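Local coordinates for conjugal transfer protein TRWB (Escherichia coli, PDB 1E9R) that acts as the coupling protein of bacterial conjugation, probably driving DNA transfer as a membrane-anchored hexameric ring ATPase resembling ring helicases and F1-ATPase, at residues M47-E52 / K278-L283; K159-I164 / M169-H174; T246-M251 / P430-G435; V365-Y370 / V387-V392. All blocks are in the same frame, centred on the assembly; numbering follows the deposited sequence.

Interaction 1. Residues M47-E52 / K278-L283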
# COMPACT_ATOMS: atom_id res chain seq x y z
N MET B 47 27.25 12.35 -30.52
CA MET B 47 27.26 11.73 -29.21
C MET B 47 28.68 11.54 -28.68
O MET B 47 29.54 10.98 -29.35
CB MET B 47 26.52 10.40 -29.29
CG MET B 47 26.62 9.53 -28.05
SD MET B 47 25.35 8.26 -28.06
CE MET B 47 25.10 8.07 -26.28
N PRO B 48 28.94 12.03 -27.46
CA PRO B 48 30.27 11.88 -26.87
C PRO B 48 30.60 10.40 -26.90
O PRO B 48 29.82 9.57 -26.44
CB PRO B 48 30.07 12.39 -25.45
CG PRO B 48 29.06 13.46 -25.64
CD PRO B 48 28.08 12.86 -26.60
N ARG B 49 31.76 10.08 -27.45
CA ARG B 49 32.20 8.70 -27.55
C ARG B 49 32.14 7.95 -26.22
O ARG B 49 31.73 6.79 -26.18
CB ARG B 49 33.64 8.65 -28.08
CG ARG B 49 33.76 8.69 -29.59
CD ARG B 49 33.80 7.29 -30.11
NE ARG B 49 34.35 7.26 -31.46
CZ ARG B 49 34.74 6.15 -32.06
NH1 ARG B 49 34.65 4.99 -31.42
NH2 ARG B 49 35.23 6.20 -33.30
N ASP B 50 32.55 8.61 -25.15
CA ASP B 50 32.57 8.00 -23.82
C ASP B 50 31.16 7.77 -23.28
O ASP B 50 30.98 7.07 -22.28
CB ASP B 50 33.37 8.88 -22.85
CG ASP B 50 32.74 10.26 -22.64
OD1 ASP B 50 31.60 10.35 -22.14
OD2 ASP B 50 33.40 11.28 -22.97
N ALA B 51 30.17 8.36 -23.94
CA ALA B 51 28.79 8.23 -23.52
C ALA B 51 28.15 6.99 -24.15
O ALA B 51 27.23 6.40 -23.59
CB ALA B 51 28.02 9.47 -23.91
N GLU B 52 28.65 6.60 -25.32
CA GLU B 52 28.12 5.45 -26.03
C GLU B 52 27.88 4.19 -25.20
O GLU B 52 26.78 3.64 -25.20
CB GLU B 52 29.02 5.12 -27.22
CG GLU B 52 28.89 6.09 -28.35
CD GLU B 52 29.86 5.77 -29.45
OE1 GLU B 52 30.28 4.60 -29.54
OE2 GLU B 52 30.20 6.70 -30.21
N LYS B 278 38.55 -3.32 -28.88
CA LYS B 278 38.03 -2.57 -30.02
C LYS B 278 36.59 -2.90 -30.44
O LYS B 278 36.04 -2.26 -31.33
CB LYS B 278 38.95 -2.75 -31.24
CG LYS B 278 40.44 -2.57 -30.97
CD LYS B 278 41.17 -2.04 -32.21
CE LYS B 278 40.71 -2.74 -33.49
NZ LYS B 278 41.28 -2.10 -34.71
N ARG B 279 36.00 -3.90 -29.79
CA ARG B 279 34.63 -4.31 -30.12
C ARG B 279 33.56 -3.28 -29.76
O ARG B 279 33.54 -2.75 -28.65
CB ARG B 279 34.31 -5.63 -29.42
CG ARG B 279 32.98 -6.23 -29.83
CD ARG B 279 32.52 -7.33 -28.88
NE ARG B 279 33.34 -8.54 -28.92
CZ ARG B 279 34.14 -8.94 -27.93
NH1 ARG B 279 34.26 -8.22 -26.82
NH2 ARG B 279 34.83 -10.06 -28.06
N ARG B 280 32.68 -3.01 -30.71
CA ARG B 280 31.57 -2.07 -30.51
C ARG B 280 30.29 -2.75 -31.00
O ARG B 280 30.13 -2.99 -32.21
CB ARG B 280 31.77 -0.78 -31.30
CG ARG B 280 32.86 0.14 -30.81
CD ARG B 280 32.51 1.57 -31.20
NE ARG B 280 33.30 2.15 -32.29
CZ ARG B 280 33.60 1.56 -33.45
NH1 ARG B 280 33.20 0.33 -33.71
NH2 ARG B 280 34.32 2.21 -34.35
N LEU B 281 29.37 -3.04 -30.07
CA LEU B 281 28.12 -3.70 -30.42
C LEU B 281 26.90 -2.94 -29.89
O LEU B 281 26.77 -2.71 -28.68
CB LEU B 281 28.10 -5.12 -29.87
CG LEU B 281 27.20 -6.20 -30.50
CD1 LEU B 281 26.47 -6.95 -29.39
CD2 LEU B 281 26.19 -5.60 -31.45
N TRP B 282 26.00 -2.55 -30.79
CA TRP B 282 24.80 -1.82 -30.40
C TRP B 282 23.61 -2.75 -30.21
O TRP B 282 23.50 -3.79 -30.86
CB TRP B 282 24.43 -0.76 -31.44
CG TRP B 282 25.43 0.34 -31.58
CD1 TRP B 282 26.60 0.30 -32.27
CD2 TRP B 282 25.36 1.64 -30.98
NE1 TRP B 282 27.27 1.49 -32.13
CE2 TRP B 282 26.53 2.33 -31.34
CE3 TRP B 282 24.42 2.29 -30.16
CZ2 TRP B 282 26.80 3.64 -30.92
CZ3 TRP B 282 24.68 3.59 -29.74
CH2 TRP B 282 25.86 4.25 -30.12
N LEU B 283 22.72 -2.36 -29.30
CA LEU B 283 21.49 -3.09 -29.04
C LEU B 283 20.40 -2.04 -29.08
O LEU B 283 20.31 -1.19 -28.19
CB LEU B 283 21.51 -3.76 -27.66
CG LEU B 283 20.65 -5.02 -27.46
CD1 LEU B 283 20.21 -5.09 -26.00
CD2 LEU B 283 19.44 -5.02 -28.39
O HOH W 1 36.36 4.62 -35.47
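E52 lies against the outer end of the W282 indole while, alongside, R49 reaches across to R280. CG, CD and OE1 of E52 all come within about 4 Å of the CZ2–CH2 end of the W282 ring, OE1 nearest, at 3.9 Å from CZ2. The carboxylate and ring planes are 40° apart, so the acid is not stacked flat. R49 bends at chi2 (-92°), which brings its guanidinium to the edge of the R280 group; NH1 of R49 and NE of R280 are 3.3 Å apart. Both atoms are donors and cannot bond each other, but a water accepts from R49 NH2 at 2.9 Å and weakly from R280 NH2 at 3.4 Å.

Further out, E52 is held by salt bridges to R310 and R80. Tryptophan suits its place because the benzo end of its ring lies against the glutamate chain while its N-H meets D82, which also makes a long, weak ion pair with R280. The loop between strands 45-46 and 56-59 is thereby packed on the start of strand 281-285 of the large mixed sheet. With R310 and R80 bonded to it and R280 near, E52 is probably ionised; its charge, D82 and the shared water may ease the close R49–R280 approach.

Interaction 2. Residues K159-I164 / M169-H174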
# COMPACT_ATOMS: atom_id res chain seq x y z
N LYS B 159 17.93 -30.75 -20.68
CA LYS B 159 19.25 -31.33 -20.42
C LYS B 159 19.28 -32.83 -20.76
O LYS B 159 20.26 -33.33 -21.31
CB LYS B 159 19.64 -31.13 -18.96
CG LYS B 159 21.10 -31.41 -18.67
CD LYS B 159 21.38 -31.41 -17.16
CE LYS B 159 21.00 -30.07 -16.49
NZ LYS B 159 21.32 -30.06 -15.01
N LYS B 160 18.20 -33.54 -20.42
CA LYS B 160 18.10 -34.98 -20.69
C LYS B 160 17.92 -35.28 -22.18
O LYS B 160 18.52 -36.21 -22.71
CB LYS B 160 16.95 -35.60 -19.90
CG LYS B 160 16.85 -37.11 -20.05
CD LYS B 160 15.84 -37.73 -19.08
CE LYS B 160 15.72 -39.24 -19.29
NZ LYS B 160 14.80 -39.88 -18.31
N LEU B 161 17.07 -34.50 -22.85
CA LEU B 161 16.85 -34.65 -24.28
C LEU B 161 18.17 -34.47 -25.02
O LEU B 161 18.49 -35.21 -25.95
CB LEU B 161 15.82 -33.63 -24.77
CG LEU B 161 14.37 -33.89 -24.38
CD1 LEU B 161 13.52 -32.71 -24.80
CD2 LEU B 161 13.88 -35.17 -25.04
N ALA B 162 18.95 -33.47 -24.61
CA ALA B 162 20.25 -33.21 -25.22
C ALA B 162 21.17 -34.41 -24.99
O ALA B 162 21.97 -34.76 -25.86
CB ALA B 162 20.86 -31.96 -24.63
N LEU B 163 21.06 -35.02 -23.81
CA LEU B 163 21.87 -36.19 -23.46
C LEU B 163 21.52 -37.41 -24.29
O LEU B 163 22.42 -38.08 -24.83
CB LEU B 163 21.69 -36.55 -21.99
CG LEU B 163 22.74 -36.02 -21.03
CD1 LEU B 163 22.63 -36.77 -19.71
CD2 LEU B 163 24.13 -36.20 -21.62
N ILE B 164 20.23 -37.72 -24.39
CA ILE B 164 19.81 -38.88 -25.17
C ILE B 164 19.91 -38.60 -26.67
O ILE B 164 19.49 -39.42 -27.50
CB ILE B 164 18.37 -39.36 -24.77
CG1 ILE B 164 17.31 -38.39 -25.27
CG2 ILE B 164 18.27 -39.49 -23.26
CD1 ILE B 164 15.91 -38.79 -24.85
N MET B 169 12.76 -29.23 -29.93
CA MET B 169 11.85 -28.33 -29.24
C MET B 169 10.47 -28.96 -29.19
O MET B 169 9.68 -28.69 -28.28
CB MET B 169 11.76 -26.97 -29.95
CG MET B 169 12.98 -26.08 -29.75
SD MET B 169 13.44 -25.91 -28.02
CE MET B 169 12.16 -24.87 -27.43
N ARG B 170 10.19 -29.81 -30.17
CA ARG B 170 8.90 -30.49 -30.24
C ARG B 170 8.85 -31.52 -29.12
O ARG B 170 7.85 -31.64 -28.42
CB ARG B 170 8.74 -31.14 -31.61
CG ARG B 170 7.30 -31.32 -32.07
CD ARG B 170 7.15 -31.00 -33.56
NE ARG B 170 6.83 -29.59 -33.79
CZ ARG B 170 6.84 -29.00 -34.99
NH1 ARG B 170 7.17 -29.70 -36.08
NH2 ARG B 170 6.51 -27.72 -35.11
N GLU B 171 9.94 -32.27 -28.94
CA GLU B 171 10.02 -33.28 -27.88
C GLU B 171 9.96 -32.62 -26.50
O GLU B 171 9.32 -33.14 -25.57
CB GLU B 171 11.31 -34.09 -28.00
CG GLU B 171 11.20 -35.35 -28.84
CD GLU B 171 10.26 -36.38 -28.22
OE1 GLU B 171 10.55 -36.85 -27.09
OE2 GLU B 171 9.23 -36.71 -28.86
N LEU B 172 10.64 -31.49 -26.38
CA LEU B 172 10.69 -30.72 -25.15
C LEU B 172 9.29 -30.24 -24.81
O LEU B 172 8.84 -30.33 -23.67
CB LEU B 172 11.62 -29.51 -25.33
CG LEU B 172 11.81 -28.60 -24.12
CD1 LEU B 172 12.43 -29.37 -22.96
CD2 LEU B 172 12.71 -27.46 -24.53
N PHE B 173 8.59 -29.73 -25.81
CA PHE B 173 7.24 -29.24 -25.60
C PHE B 173 6.28 -30.38 -25.24
O PHE B 173 5.37 -30.19 -24.44
CB PHE B 173 6.75 -28.51 -26.84
CG PHE B 173 5.41 -27.86 -26.68
CD1 PHE B 173 5.28 -26.66 -25.99
CD2 PHE B 173 4.27 -28.42 -27.26
CE1 PHE B 173 4.04 -26.03 -25.89
CE2 PHE B 173 3.02 -27.79 -27.17
CZ PHE B 173 2.91 -26.60 -26.48
N HIS B 174 6.49 -31.55 -25.83
CA HIS B 174 5.61 -32.69 -25.56
C HIS B 174 5.69 -33.10 -24.10
O HIS B 174 4.70 -33.18 -23.39
CB HIS B 174 5.98 -33.90 -26.43
CG HIS B 174 5.27 -35.16 -26.04
ND1 HIS B 174 3.92 -35.34 -26.26
CD2 HIS B 174 5.69 -36.25 -25.36
CE1 HIS B 174 3.54 -36.50 -25.73
NE2 HIS B 174 4.60 -37.07 -25.18
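One methyl group carries most of this contact: CD1 of L161 pushes up against the backbone of the second helix at L172. CD1 of L161 is 3.5 Å from L172 CA and as near to the amide nitrogen of that residue, and it meets L172 CB at 3.8 Å. The same methyl also touches E171, where CD2 of L161 adds a second contact, 4.1 Å from E171 CB. L161 thus lies against the helix surface with both methyls, and the forked end of a leucine suits a place facing two consecutive residues. The chain of L172, CG anti to the backbone N (chi1 -179°), brings its CD1 as well as its CB against L161 CD1.

The E171 side is looser. Only the root of that side chain packs on L161; the chain then bends at chi2 and the carboxylate makes a weak hydrogen bond to W175, one turn along its own helix. A partly exposed glutamate can therefore lend its aliphatic base to the core and keep its charge near the surface.

Helices 141-163 and 169-178 are joined by a short turn, in which S168 accepts from the amide of E171. L172 also packs on L154, T157 and A158 of the first helix, and F173 rests on helix 219-223 and on L192 of a neighbouring subunit, all within the helical region between strands 103-105 and 243-247.

Interaction 3. Residues T246-M251 / P430-G435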
# COMPACT_ATOMS: atom_id res chain seq x y z
N THR B 246 12.77 -9.10 -36.26
CA THR B 246 11.54 -8.53 -36.78
C THR B 246 10.32 -9.36 -36.46
O THR B 246 10.43 -10.49 -35.98
CB THR B 246 11.63 -8.40 -38.31
OG1 THR B 246 11.69 -9.72 -38.88
CG2 THR B 246 12.88 -7.62 -38.73
N TRP B 247 9.15 -8.79 -36.74
CA TRP B 247 7.87 -9.46 -36.54
C TRP B 247 6.78 -8.53 -37.04
O TRP B 247 6.92 -7.31 -36.98
CB TRP B 247 7.67 -9.78 -35.05
CG TRP B 247 7.40 -8.59 -34.18
CD1 TRP B 247 6.18 -8.06 -33.87
CD2 TRP B 247 8.37 -7.76 -33.53
NE1 TRP B 247 6.33 -6.95 -33.08
CE2 TRP B 247 7.67 -6.74 -32.86
CE3 TRP B 247 9.77 -7.77 -33.47
CZ2 TRP B 247 8.31 -5.75 -32.12
CZ3 TRP B 247 10.41 -6.78 -32.74
CH2 TRP B 247 9.68 -5.78 -32.07
N ARG B 248 5.70 -9.10 -37.57
CA ARG B 248 4.60 -8.27 -38.04
C ARG B 248 3.81 -7.95 -36.79
O ARG B 248 3.51 -8.84 -35.99
CB ARG B 248 3.77 -9.03 -39.09
CG ARG B 248 4.23 -8.72 -40.53
CD ARG B 248 3.66 -9.68 -41.57
NE ARG B 248 2.32 -10.18 -41.24
CZ ARG B 248 1.21 -9.44 -41.21
NH1 ARG B 248 1.24 -8.14 -41.48
NH2 ARG B 248 0.05 -10.03 -40.90
N GLU B 249 3.49 -6.67 -36.60
CA GLU B 249 2.81 -6.26 -35.38
C GLU B 249 1.49 -6.89 -34.98
O GLU B 249 1.14 -6.85 -33.79
CB GLU B 249 2.70 -4.74 -35.33
CG GLU B 249 1.98 -4.09 -36.48
CD GLU B 249 2.01 -2.57 -36.35
OE1 GLU B 249 2.65 -2.07 -35.39
OE2 GLU B 249 1.39 -1.88 -37.19
N ASP B 250 0.74 -7.47 -35.91
CA ASP B 250 -0.51 -8.09 -35.49
C ASP B 250 -0.18 -9.36 -34.70
O ASP B 250 -1.07 -10.00 -34.14
CB ASP B 250 -1.41 -8.41 -36.70
CG ASP B 250 -0.73 -9.31 -37.72
OD1 ASP B 250 0.50 -9.50 -37.65
OD2 ASP B 250 -1.45 -9.82 -38.60
N MET B 251 1.10 -9.71 -34.65
CA MET B 251 1.57 -10.90 -33.94
C MET B 251 2.54 -10.57 -32.82
O MET B 251 3.30 -11.44 -32.38
CB MET B 251 2.28 -11.84 -34.90
CG MET B 251 1.44 -12.31 -36.05
SD MET B 251 1.84 -14.01 -36.34
CE MET B 251 3.56 -13.86 -36.78
N PRO B 430 13.07 -6.12 -48.95
CA PRO B 430 11.68 -6.16 -48.47
C PRO B 430 11.63 -6.35 -46.94
O PRO B 430 12.39 -7.14 -46.37
CB PRO B 430 11.08 -7.33 -49.25
CG PRO B 430 12.25 -8.24 -49.42
CD PRO B 430 13.36 -7.29 -49.79
N ALA B 431 10.74 -5.62 -46.28
CA ALA B 431 10.60 -5.70 -44.83
C ALA B 431 10.23 -7.11 -44.36
O ALA B 431 10.76 -7.60 -43.36
CB ALA B 431 9.56 -4.71 -44.36
N PHE B 432 9.31 -7.76 -45.08
CA PHE B 432 8.87 -9.10 -44.71
C PHE B 432 8.72 -10.00 -45.94
O PHE B 432 8.20 -9.58 -46.97
CB PHE B 432 7.53 -9.00 -43.98
CG PHE B 432 6.95 -10.33 -43.55
CD1 PHE B 432 7.60 -11.11 -42.58
CD2 PHE B 432 5.74 -10.80 -44.09
CE1 PHE B 432 7.05 -12.34 -42.16
CE2 PHE B 432 5.19 -12.02 -43.67
CZ PHE B 432 5.84 -12.79 -42.71
N VAL B 433 9.19 -11.23 -45.81
CA VAL B 433 9.10 -12.21 -46.89
C VAL B 433 8.45 -13.49 -46.35
O VAL B 433 9.12 -14.32 -45.75
CB VAL B 433 10.50 -12.55 -47.44
CG1 VAL B 433 10.42 -13.72 -48.39
CG2 VAL B 433 11.07 -11.34 -48.12
N GLU B 434 7.14 -13.61 -46.58
CA GLU B 434 6.35 -14.76 -46.13
C GLU B 434 7.07 -16.10 -46.27
O GLU B 434 7.62 -16.41 -47.33
CB GLU B 434 5.04 -14.81 -46.93
CG GLU B 434 4.06 -15.86 -46.45
CD GLU B 434 3.54 -15.58 -45.05
OE1 GLU B 434 4.33 -15.73 -44.08
OE2 GLU B 434 2.36 -15.19 -44.92
N GLY B 435 7.03 -16.91 -45.21
CA GLY B 435 7.69 -18.20 -45.24
C GLY B 435 6.85 -19.36 -44.73
O GLY B 435 5.63 -19.17 -44.50
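Just beyond strand 243-247 of the central P-loop NTPase sheet, R248 sets its CD methylene over one face of the ring of F432, a residue of the C-terminal tail. This is a CH-pi contact: CD of R248 stands 3.7 Å from the centroid of the F432 ring, only 22° off the ring normal, and it is nearest the CD2–CE2 side, at 3.5 Å from CD2. The methylene next to the charged nitrogen has polarised hydrogens, which fits it for an aromatic face. The opposite face of the ring is approached, toward the rim, by the backbone N of E434. The CG of F432 lies anti to the backbone N (chi1 180°), a torsion that carries the ring out from the tail toward R248.

Strand 243-247 runs between strands 83-89 and 103-105 in the mixed sheet, and the turn at 248-251 leads directly into helix 252-269, the usual strand-to-helix passage of this fold. Within that turn R248 bends at chi3, and its guanidinium, tilted 45° to the phenyl ring, goes to D250 instead of stacking. NH2 of R248 forms a salt bridge with OD2 of D250 at 2.8 Å, while OD1 of D250 sits 3.3 Å above the guanidinium plane of R248, toward the rim. D250 is in turn hydrogen-bonded to S272 of a neighbouring subunit. The tail is also held by R111, which binds the carbonyl of P430, and by D109 and Q110, which hold the backbone of V433.

Interaction 4. Residues V365-Y370 / V387-V392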
# COMPACT_ATOMS: atom_id res chain seq x y z
N VAL B 365 19.58 30.78 -10.48
CA VAL B 365 19.96 31.89 -11.32
C VAL B 365 19.76 33.26 -10.65
O VAL B 365 18.96 33.38 -9.73
CB VAL B 365 19.11 31.77 -12.63
CG1 VAL B 365 18.76 33.10 -13.17
CG2 VAL B 365 19.83 30.91 -13.65
N GLU B 366 20.48 34.29 -11.11
CA GLU B 366 20.32 35.65 -10.58
C GLU B 366 19.73 36.52 -11.69
O GLU B 366 20.22 36.49 -12.82
CB GLU B 366 21.66 36.25 -10.14
CG GLU B 366 22.33 35.47 -9.03
CD GLU B 366 23.57 36.16 -8.48
OE1 GLU B 366 24.37 36.69 -9.29
OE2 GLU B 366 23.74 36.17 -7.25
N ARG B 367 18.70 37.28 -11.36
CA ARG B 367 18.02 38.14 -12.33
C ARG B 367 17.83 39.59 -11.88
O ARG B 367 17.72 39.88 -10.69
CB ARG B 367 16.66 37.56 -12.67
CG ARG B 367 16.53 37.06 -14.08
CD ARG B 367 15.08 36.89 -14.42
NE ARG B 367 14.46 35.83 -13.63
CZ ARG B 367 14.54 34.53 -13.92
NH1 ARG B 367 15.20 34.10 -14.98
NH2 ARG B 367 13.93 33.66 -13.13
N ASP B 368 17.78 40.50 -12.85
CA ASP B 368 17.57 41.91 -12.56
C ASP B 368 16.10 42.09 -12.28
O ASP B 368 15.26 41.70 -13.09
CB ASP B 368 17.97 42.78 -13.76
CG ASP B 368 19.48 43.00 -13.84
OD1 ASP B 368 20.18 42.70 -12.86
OD2 ASP B 368 19.96 43.49 -14.89
N ARG B 369 15.77 42.68 -11.14
CA ARG B 369 14.38 42.88 -10.76
C ARG B 369 13.60 43.92 -11.60
O ARG B 369 12.37 43.87 -11.66
CB ARG B 369 14.29 43.24 -9.28
CG ARG B 369 14.87 42.18 -8.37
CD ARG B 369 14.48 42.41 -6.92
NE ARG B 369 14.88 41.30 -6.06
CZ ARG B 369 14.47 41.14 -4.80
NH1 ARG B 369 13.63 42.01 -4.25
NH2 ARG B 369 14.90 40.10 -4.09
N TYR B 370 14.31 44.84 -12.25
CA TYR B 370 13.65 45.87 -13.06
C TYR B 370 13.83 45.67 -14.57
O TYR B 370 14.78 44.95 -14.96
CB TYR B 370 14.17 47.26 -12.67
CG TYR B 370 14.11 47.52 -11.19
CD1 TYR B 370 14.91 46.79 -10.30
CD2 TYR B 370 13.21 48.45 -10.66
CE1 TYR B 370 14.82 46.98 -8.93
CE2 TYR B 370 13.11 48.65 -9.29
CZ TYR B 370 13.92 47.90 -8.43
OH TYR B 370 13.82 48.07 -7.07
N VAL B 387 16.92 32.93 -7.85
CA VAL B 387 15.76 32.09 -8.06
C VAL B 387 16.07 30.69 -8.55
O VAL B 387 16.97 30.48 -9.36
CB VAL B 387 14.80 32.77 -9.09
CG1 VAL B 387 13.68 31.83 -9.49
CG2 VAL B 387 14.22 34.03 -8.50
N ARG B 388 15.31 29.72 -8.03
CA ARG B 388 15.43 28.31 -8.44
C ARG B 388 14.20 28.02 -9.31
O ARG B 388 13.08 28.40 -8.95
CB ARG B 388 15.40 27.39 -7.23
CG ARG B 388 16.74 27.11 -6.61
CD ARG B 388 16.51 26.29 -5.36
NE ARG B 388 15.43 25.34 -5.61
CZ ARG B 388 14.43 25.11 -4.76
NH1 ARG B 388 14.39 25.75 -3.60
NH2 ARG B 388 13.48 24.23 -5.07
N GLU B 389 14.42 27.37 -10.45
CA GLU B 389 13.33 27.06 -11.37
C GLU B 389 13.67 25.93 -12.34
O GLU B 389 14.84 25.62 -12.55
CB GLU B 389 12.94 28.31 -12.17
CG GLU B 389 14.11 29.20 -12.55
CD GLU B 389 13.71 30.38 -13.42
OE1 GLU B 389 12.67 31.02 -13.12
OE2 GLU B 389 14.44 30.66 -14.41
N ARG B 390 12.62 25.34 -12.91
CA ARG B 390 12.78 24.26 -13.88
C ARG B 390 13.31 24.84 -15.17
O ARG B 390 12.78 25.83 -15.67
CB ARG B 390 11.44 23.57 -14.19
CG ARG B 390 10.86 22.73 -13.07
CD ARG B 390 11.76 21.55 -12.71
NE ARG B 390 11.28 20.89 -11.50
CZ ARG B 390 10.17 20.16 -11.43
NH1 ARG B 390 9.40 19.97 -12.50
NH2 ARG B 390 9.80 19.64 -10.26
N VAL B 391 14.35 24.24 -15.71
CA VAL B 391 14.88 24.71 -16.97
C VAL B 391 13.76 24.53 -18.01
O VAL B 391 13.54 25.39 -18.86
CB VAL B 391 16.13 23.89 -17.35
CG1 VAL B 391 16.59 24.22 -18.77
CG2 VAL B 391 17.25 24.19 -16.35
N VAL B 392 13.05 23.42 -17.90
CA VAL B 392 11.94 23.10 -18.79
C VAL B 392 10.71 22.81 -17.94
O VAL B 392 10.74 21.90 -17.11
CB VAL B 392 12.22 21.84 -19.64
CG1 VAL B 392 11.06 21.59 -20.59
CG2 VAL B 392 13.53 22.01 -20.40
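E389 lies at the edge of the R367 guanidinium, its CD close to the guanidinium plane, while CG1 of V387 comes up obliquely to R367 NH2 at 4.1 Å. The guanidinium and carboxylate planes are well turned against each other. NH2 of R367 gives a hydrogen bond of 2.9 Å to OE1 of E389, the short link of a salt bridge, but it arrives from above the carboxylate plane, 52° out of it, and the N-H is bent, at 135°. The pair is therefore joined by one angled bond and not by a matched two-pronged grip. OE2 of E389 has another partner, the imidazole NE2 of H363, which steadies the carboxylate. The first torsion of E389 places CG between the backbone N and the carbonyl carbon, and the chain then runs out extended to face R367 coming the opposite way.

The backbones are paired at V365 and V387. V365 N donates to V387 O at 2.9 Å, and V387 N donates back to V365 O at 2.8 Å, an antiparallel hydrogen-bonded pair. Beta-branched valines suit such extended strands. R367 and E389 stand on the same face as these valines, one residue pair to each side, so their salt bridge spans the pair diagonally. On this face F14 touches V365 and R367, and R386 of a neighbouring subunit packs on R367. Beyond the valines the short strand segments diverge, at 110° to each other: a strongly twisted, hairpin-like antiparallel pair with a long, unmodelled connection, completed by strand 16-18 into a three-stranded sheet.

Interactions 1 and 3 both reach the large mixed sheet of the nucleotide-binding fold, their nearest atoms about 10 Å apart; along the chain their segments alternate. The 47-52 loop leads into strand 56-59, after which comes the probable P-loop, whose backbone amides hold a sulfate. Interactions 2 and 4 lie far out on opposite sides of the chain's centre, their centres 67 Å apart, one in the helical region and the other in the small antiparallel sheet. Residues of interactions 2, 3 and 4 meet other subunits of the hexamer, whereas interaction 1 is touched by none; its centre is 37 Å from that of interaction 4.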